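Local coordinates for protein endo-beta-1,4-glucanase (Bacillus licheniformis, PDB 2JEN) that probably cleaves the beta-1,4-glucan backbone of xyloglucan in the plant cell wall, as a family 12 glycoside hydrolase, at residues S59-T64 against W77-N82; S84-Y89 against E243-T248. The protein carries 1 engineered substitution. One frame throughout, in Å; residues are numbered along the deposited sequence.

Contact 1: residues S59-T64 against W77-N82; sequences SGWWQT and WNWPSN
Trp77 meets the opposite strand through its backbone, its CA turned to Trp62 O at 3.5 Å, and forms a non-hydrogen-bonded antiparallel pair with Gln63. One residue on, Asn78 makes the hydrogen-bonded pair with Trp62: Trp62 N gives to Asn78 O (3.0 Å) and Asn78 N gives to Trp62 O (2.9 Å). Because Trp62 CG sits between its own backbone N and carbonyl carbon (chi1 49°), the indole folds across the partner strand, and Asn78 CB lies over its five-membered ring, 3.6 Å from the centroid. The Asn78 amide is turned 51° from that ring; OD1 bonds to Thr248, while ND2 gives a weak bond to a water, which in turn donates to Gly60 O.

The Trp79 and Trp61 indoles run out beside each other in an offset stack: the Trp79 six-membered ring and the Trp61 five-membered ring are 4.2 Å apart at their centroids, planes 18° apart. Trp79 NE1 donates to Gln63 OE1 (2.9 Å), close to the indole plane but tilted from the amide plane; Asn50 holds the other end of that amide. With an alanine in place of Trp61, only its CB would remain over the Trp79 ring; the stack would probably be lost and a gap left beyond that carbon, where the indole had lain. At Pro80 a second water bridges Ser59 O and Pro80 O.

The contact is the open end of the hairpin 62-67/72-79, whose second strand is bonded along its other edge to 247-260, while Trp77 and Trp79 pack on Val244 of strand 234-244.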
# COMPACT_ATOMS: atom_id res chain seq x y z
N SER A 59 -6.76 1.39 -15.21
CA SER A 59 -6.30 1.85 -13.92
C SER A 59 -6.92 0.99 -12.82
O SER A 59 -7.76 0.14 -13.09
CB SER A 59 -6.62 3.34 -13.73
OG SER A 59 -6.02 3.86 -12.55
N GLY A 60 -6.49 1.20 -11.60
CA GLY A 60 -7.01 0.46 -10.48
C GLY A 60 -6.37 -0.88 -10.22
O GLY A 60 -6.90 -1.66 -9.44
N TRP A 61 -5.29 -1.16 -10.91
CA TRP A 61 -4.72 -2.49 -10.95
C TRP A 61 -3.46 -2.64 -10.14
O TRP A 61 -2.78 -1.66 -9.79
CB TRP A 61 -4.43 -2.88 -12.40
CG TRP A 61 -3.46 -2.03 -13.12
CD1 TRP A 61 -3.73 -0.99 -13.99
CD2 TRP A 61 -2.03 -2.22 -13.16
NE1 TRP A 61 -2.55 -0.52 -14.54
CE2 TRP A 61 -1.50 -1.25 -14.04
CE3 TRP A 61 -1.17 -3.15 -12.58
CZ2 TRP A 61 -0.15 -1.22 -14.34
CZ3 TRP A 61 0.16 -3.10 -12.89
CH2 TRP A 61 0.65 -2.13 -13.77
N TRP A 62 -3.15 -3.89 -9.82
CA TRP A 62 -1.86 -4.22 -9.24
C TRP A 62 -1.49 -5.65 -9.67
O TRP A 62 -2.35 -6.44 -10.03
CB TRP A 62 -1.83 -4.02 -7.73
CG TRP A 62 -2.89 -4.58 -6.97
CD1 TRP A 62 -4.02 -3.92 -6.50
CD2 TRP A 62 -3.01 -5.89 -6.55
NE1 TRP A 62 -4.78 -4.74 -5.78
CE2 TRP A 62 -4.22 -5.98 -5.79
CE3 TRP A 62 -2.24 -7.02 -6.71
CZ2 TRP A 62 -4.65 -7.13 -5.21
CZ3 TRP A 62 -2.68 -8.18 -6.10
CH2 TRP A 62 -3.87 -8.23 -5.39
N GLN A 63 -0.19 -5.95 -9.63
CA GLN A 63 0.31 -7.27 -10.00
C GLN A 63 1.65 -7.48 -9.36
O GLN A 63 2.54 -6.63 -9.52
CB GLN A 63 0.39 -7.42 -11.52
CG GLN A 63 0.67 -8.83 -12.00
CD GLN A 63 0.57 -8.94 -13.50
OE1 GLN A 63 -0.54 -9.08 -14.04
NE2 GLN A 63 1.68 -8.76 -14.20
N THR A 64 1.78 -8.58 -8.64
CA THR A 64 2.97 -8.92 -7.86
C THR A 64 3.46 -10.31 -8.26
O THR A 64 2.65 -11.25 -8.26
CB THR A 64 2.59 -8.92 -6.36
OG1 THR A 64 2.31 -7.56 -5.97
CG2 THR A 64 3.67 -9.57 -5.42
N TRP A 77 -2.78 -10.86 -8.72
CA TRP A 77 -3.19 -9.76 -9.58
C TRP A 77 -4.58 -9.22 -9.25
O TRP A 77 -5.43 -9.90 -8.64
CB TRP A 77 -3.21 -10.20 -11.05
CG TRP A 77 -4.24 -11.23 -11.44
CD1 TRP A 77 -5.53 -11.01 -11.80
CD2 TRP A 77 -4.05 -12.66 -11.54
NE1 TRP A 77 -6.15 -12.20 -12.11
CE2 TRP A 77 -5.26 -13.22 -11.97
CE3 TRP A 77 -2.97 -13.50 -11.30
CZ2 TRP A 77 -5.40 -14.59 -12.21
CZ3 TRP A 77 -3.13 -14.88 -11.52
CH2 TRP A 77 -4.33 -15.38 -11.99
N ASN A 78 -4.79 -8.00 -9.72
CA ASN A 78 -6.08 -7.37 -9.73
C ASN A 78 -6.19 -6.45 -10.93
O ASN A 78 -5.44 -5.48 -11.02
CB ASN A 78 -6.26 -6.52 -8.47
CG ASN A 78 -7.54 -5.75 -8.44
OD1 ASN A 78 -8.58 -6.26 -8.80
ND2 ASN A 78 -7.46 -4.50 -8.06
N TRP A 79 -7.08 -6.80 -11.87
CA TRP A 79 -7.21 -6.16 -13.19
C TRP A 79 -8.71 -5.79 -13.36
O TRP A 79 -9.47 -6.50 -14.03
CB TRP A 79 -6.73 -7.05 -14.33
CG TRP A 79 -5.25 -7.12 -14.34
CD1 TRP A 79 -4.48 -8.14 -13.91
CD2 TRP A 79 -4.36 -6.09 -14.76
NE1 TRP A 79 -3.14 -7.82 -14.03
CE2 TRP A 79 -3.05 -6.54 -14.53
CE3 TRP A 79 -4.53 -4.82 -15.30
CZ2 TRP A 79 -1.94 -5.78 -14.85
CZ3 TRP A 79 -3.43 -4.07 -15.63
CH2 TRP A 79 -2.15 -4.55 -15.38
N PRO A 80 -9.18 -4.71 -12.72
CA PRO A 80 -10.60 -4.41 -12.84
C PRO A 80 -11.01 -3.85 -14.21
O PRO A 80 -10.86 -2.67 -14.48
CB PRO A 80 -10.86 -3.41 -11.71
CG PRO A 80 -9.68 -3.46 -10.84
CD PRO A 80 -8.54 -3.81 -11.75
N SER A 81 -11.54 -4.72 -15.06
CA SER A 81 -11.96 -4.35 -16.41
C SER A 81 -12.84 -5.46 -17.00
O SER A 81 -12.61 -6.64 -16.74
CB SER A 81 -10.73 -4.23 -17.31
OG SER A 81 -11.11 -3.88 -18.67
N ASN A 82 -13.80 -5.05 -17.82
CA ASN A 82 -14.68 -5.97 -18.53
C ASN A 82 -14.27 -6.23 -19.97
O ASN A 82 -14.93 -7.03 -20.65
CB ASN A 82 -16.13 -5.49 -18.49
CG ASN A 82 -16.34 -4.18 -19.20
OD1 ASN A 82 -15.80 -3.97 -20.31
ND2 ASN A 82 -17.13 -3.28 -18.61
O HOH W 1 -7.88 -2.14 -14.75
O HOH W 2 -8.60 -1.78 -7.34

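Contact 2: residues S84-Y89 against E243-T248. With GLC (alpha-D-glucopyranose), chain C; GLC (alpha-D-glucopyranose), chain B; XYS (alpha-D-xylopyranose), chain D; GLC (alpha-D-glucopyranose), chain E.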
# COMPACT_ATOMS: atom_id res chain seq x y z
N SER A 84 -12.20 -7.14 -23.59
CA SER A 84 -11.62 -8.34 -24.19
C SER A 84 -10.14 -8.19 -24.57
O SER A 84 -9.56 -9.07 -25.18
CB SER A 84 -12.43 -8.71 -25.44
OG SER A 84 -12.23 -7.73 -26.43
N THR A 85 -9.51 -7.11 -24.16
CA THR A 85 -8.10 -6.92 -24.39
C THR A 85 -7.29 -7.62 -23.30
O THR A 85 -7.64 -7.59 -22.14
CB THR A 85 -7.76 -5.46 -24.44
OG1 THR A 85 -7.99 -4.91 -23.18
CG2 THR A 85 -8.56 -4.66 -25.45
N VAL A 86 -6.17 -8.22 -23.67
CA VAL A 86 -5.25 -8.76 -22.68
C VAL A 86 -4.57 -7.60 -21.95
O VAL A 86 -3.99 -6.73 -22.60
CB VAL A 86 -4.18 -9.65 -23.35
CG1 VAL A 86 -3.14 -10.10 -22.33
CG2 VAL A 86 -4.83 -10.88 -24.01
N LYS A 87 -4.71 -7.55 -20.62
CA LYS A 87 -4.08 -6.50 -19.84
C LYS A 87 -2.64 -6.81 -19.48
O LYS A 87 -1.81 -5.91 -19.39
CB LYS A 87 -4.84 -6.23 -18.55
CG LYS A 87 -6.35 -5.95 -18.74
CD LYS A 87 -6.66 -4.94 -19.82
CE LYS A 87 -8.16 -4.62 -19.95
NZ LYS A 87 -8.97 -5.81 -20.41
N ALA A 88 -2.37 -8.09 -19.26
CA ALA A 88 -1.10 -8.51 -18.68
C ALA A 88 -0.86 -9.98 -18.96
O ALA A 88 -1.83 -10.74 -19.19
CB ALA A 88 -1.13 -8.26 -17.14
N TYR A 89 0.42 -10.39 -18.93
CA TYR A 89 0.80 -11.78 -19.05
C TYR A 89 1.94 -12.04 -18.05
O TYR A 89 3.08 -12.32 -18.44
CB TYR A 89 1.23 -12.09 -20.47
CG TYR A 89 1.63 -13.54 -20.77
CD1 TYR A 89 0.77 -14.61 -20.54
CD2 TYR A 89 2.89 -13.84 -21.24
CE1 TYR A 89 1.12 -15.92 -20.86
CE2 TYR A 89 3.26 -15.14 -21.56
CZ TYR A 89 2.39 -16.18 -21.29
OH TYR A 89 2.77 -17.46 -21.65
N GLU A 243 -2.63 -14.97 -19.17
CA GLU A 243 -3.16 -13.73 -19.76
C GLU A 243 -4.38 -13.37 -18.96
O GLU A 243 -5.27 -14.20 -18.74
CB GLU A 243 -3.57 -13.90 -21.22
CG GLU A 243 -2.42 -14.20 -22.17
CD GLU A 243 -2.83 -14.21 -23.62
OE1 GLU A 243 -3.65 -15.05 -24.00
OE2 GLU A 243 -2.34 -13.36 -24.39
N VAL A 244 -4.43 -12.13 -18.46
CA VAL A 244 -5.55 -11.67 -17.68
C VAL A 244 -6.26 -10.57 -18.45
O VAL A 244 -5.63 -9.60 -18.89
CB VAL A 244 -5.14 -11.14 -16.30
CG1 VAL A 244 -6.43 -10.71 -15.54
CG2 VAL A 244 -4.34 -12.21 -15.52
N PHE A 245 -7.57 -10.76 -18.66
CA PHE A 245 -8.44 -9.82 -19.29
C PHE A 245 -9.13 -8.95 -18.24
O PHE A 245 -9.29 -7.74 -18.40
CB PHE A 245 -9.45 -10.56 -20.15
CG PHE A 245 -8.84 -11.40 -21.22
CD1 PHE A 245 -8.37 -12.69 -20.93
CD2 PHE A 245 -8.70 -10.93 -22.51
CE1 PHE A 245 -7.78 -13.48 -21.92
CE2 PHE A 245 -8.14 -11.75 -23.52
CZ PHE A 245 -7.69 -13.02 -23.21
N GLY A 246 -9.54 -9.58 -17.15
CA GLY A 246 -10.11 -8.86 -16.02
C GLY A 246 -10.27 -9.75 -14.83
O GLY A 246 -10.34 -10.98 -14.99
N GLY A 247 -10.38 -9.17 -13.65
CA GLY A 247 -10.59 -9.91 -12.43
C GLY A 247 -9.38 -9.94 -11.52
O GLY A 247 -8.33 -9.33 -11.81
N THR A 248 -9.53 -10.67 -10.42
CA THR A 248 -8.53 -10.72 -9.39
C THR A 248 -8.28 -12.16 -8.99
O THR A 248 -9.20 -12.98 -8.98
CB THR A 248 -9.02 -9.99 -8.10
OG1 THR A 248 -9.65 -8.75 -8.42
CG2 THR A 248 -7.89 -9.76 -7.15
C1 GLC C . -6.87 -12.57 -27.75
C2 GLC C . -6.24 -13.87 -27.30
C3 GLC C . -4.87 -13.64 -26.71
C4 GLC C . -3.99 -12.76 -27.59
C5 GLC C . -4.80 -11.52 -28.03
C6 GLC C . -4.00 -10.68 -29.02
O2 GLC C . -7.06 -14.45 -26.30
O3 GLC C . -4.24 -14.89 -26.55
O4 GLC C . -2.79 -12.41 -26.90
O5 GLC C . -5.98 -11.94 -28.68
O6 GLC C . -4.62 -9.40 -29.15
C1 GLC B . -0.27 -13.95 -27.79
C2 GLC B . 0.08 -12.66 -28.53
C3 GLC B . 1.41 -12.17 -28.03
C4 GLC B . 1.29 -11.87 -26.54
C5 GLC B . 0.89 -13.20 -25.88
C6 GLC B . 0.88 -13.17 -24.35
O1 GLC B . -1.47 -14.53 -28.23
O2 GLC B . 0.23 -12.79 -29.92
O3 GLC B . 1.75 -11.08 -28.89
O4 GLC B . 2.53 -11.47 -26.01
O5 GLC B . -0.37 -13.61 -26.41
O6 GLC B . 0.06 -12.14 -23.85
C1 XYS D . -12.06 -13.32 -25.78
C2 XYS D . -13.56 -13.34 -25.63
C3 XYS D . -14.00 -12.28 -24.64
C4 XYS D . -13.24 -12.49 -23.33
C5 XYS D . -11.76 -12.49 -23.65
O2 XYS D . -14.19 -13.13 -26.90
O3 XYS D . -15.40 -12.34 -24.43
O4 XYS D . -13.51 -11.39 -22.48
O5 XYS D . -11.41 -13.52 -24.57
C1 GLC E . -11.37 -11.02 -30.17
C2 GLC E . -10.05 -10.81 -30.88
C3 GLC E . -8.98 -11.79 -30.40
C4 GLC E . -8.91 -11.81 -28.87
C5 GLC E . -10.30 -12.05 -28.31
C6 GLC E . -10.32 -11.99 -26.78
O1 GLC E . -12.23 -9.93 -30.46
O2 GLC E . -10.23 -11.04 -32.27
O3 GLC E . -7.72 -11.46 -30.94
O4 GLC E . -8.10 -12.89 -28.44
O5 GLC E . -11.16 -11.01 -28.77
O6 GLC E . -11.68 -12.08 -26.36
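Val86 CG2 is wedged between two side chains of the other segment, 3.5 Å from Phe245 CE2 and 3.5 Å from Glu243 OE2. The Phe245 ring turns one edge to the backbone, with Ser84 O near its plane 3.4 Å from CD2, and one face to the xylose, whose C5 sits off-centre above it. Glu243 runs out extended past the ring of Tyr89, its carboxylate plane 83° from that ring and its CG 3.6 Å from Tyr89 CD1. Beyond that point both oxygens are taken up by sugar: OE1 accepts a hydrogen bond from O3 of the chain C glucose at 2.6 Å, and OE2 one from O6 of the chain B glucose at 2.7 Å. Asn133 also donates to OE1.

Behind this front Lys87 bends back, kinked at chi2 and chi4, so that NZ reaches a lone pair of Phe245 O in the carbonyl plane (2.8 Å); Thr85 O, Thr85 OG1 and Thr83 OG1 are also within bonding distance, four acceptors round three N-H. Backbone bonds from Lys87 N to Val244 O and from Val244 N to Ala88 O fasten the loop to the strand. Phe245 and Gly246, both facing Thr131, form a classic beta bulge at this wall of the glycan-binding cleft.

Residues 59-82 of contact 1 come first in sequence, and the chain then runs on into loop 84-89 of contact 2; the two centres are only 8 Å apart. Strands 72-79 and 247-260 are sheet neighbours, and the joint is made there: Trp79 N lies 2.8 Å from Gly247 O, a probable hydrogen bond. Nearer the sugars, Gln63 OE1 packs against Ala88 CB at 3.3 Å, bringing the hairpin up to the back of the loop 84-89. Of the two, contact 2 touches the bound glycan directly, through Glu243 and Phe245, whereas contact 1 lies behind it, the Gln63 side chain about 7 Å from a xylose at nearest atoms.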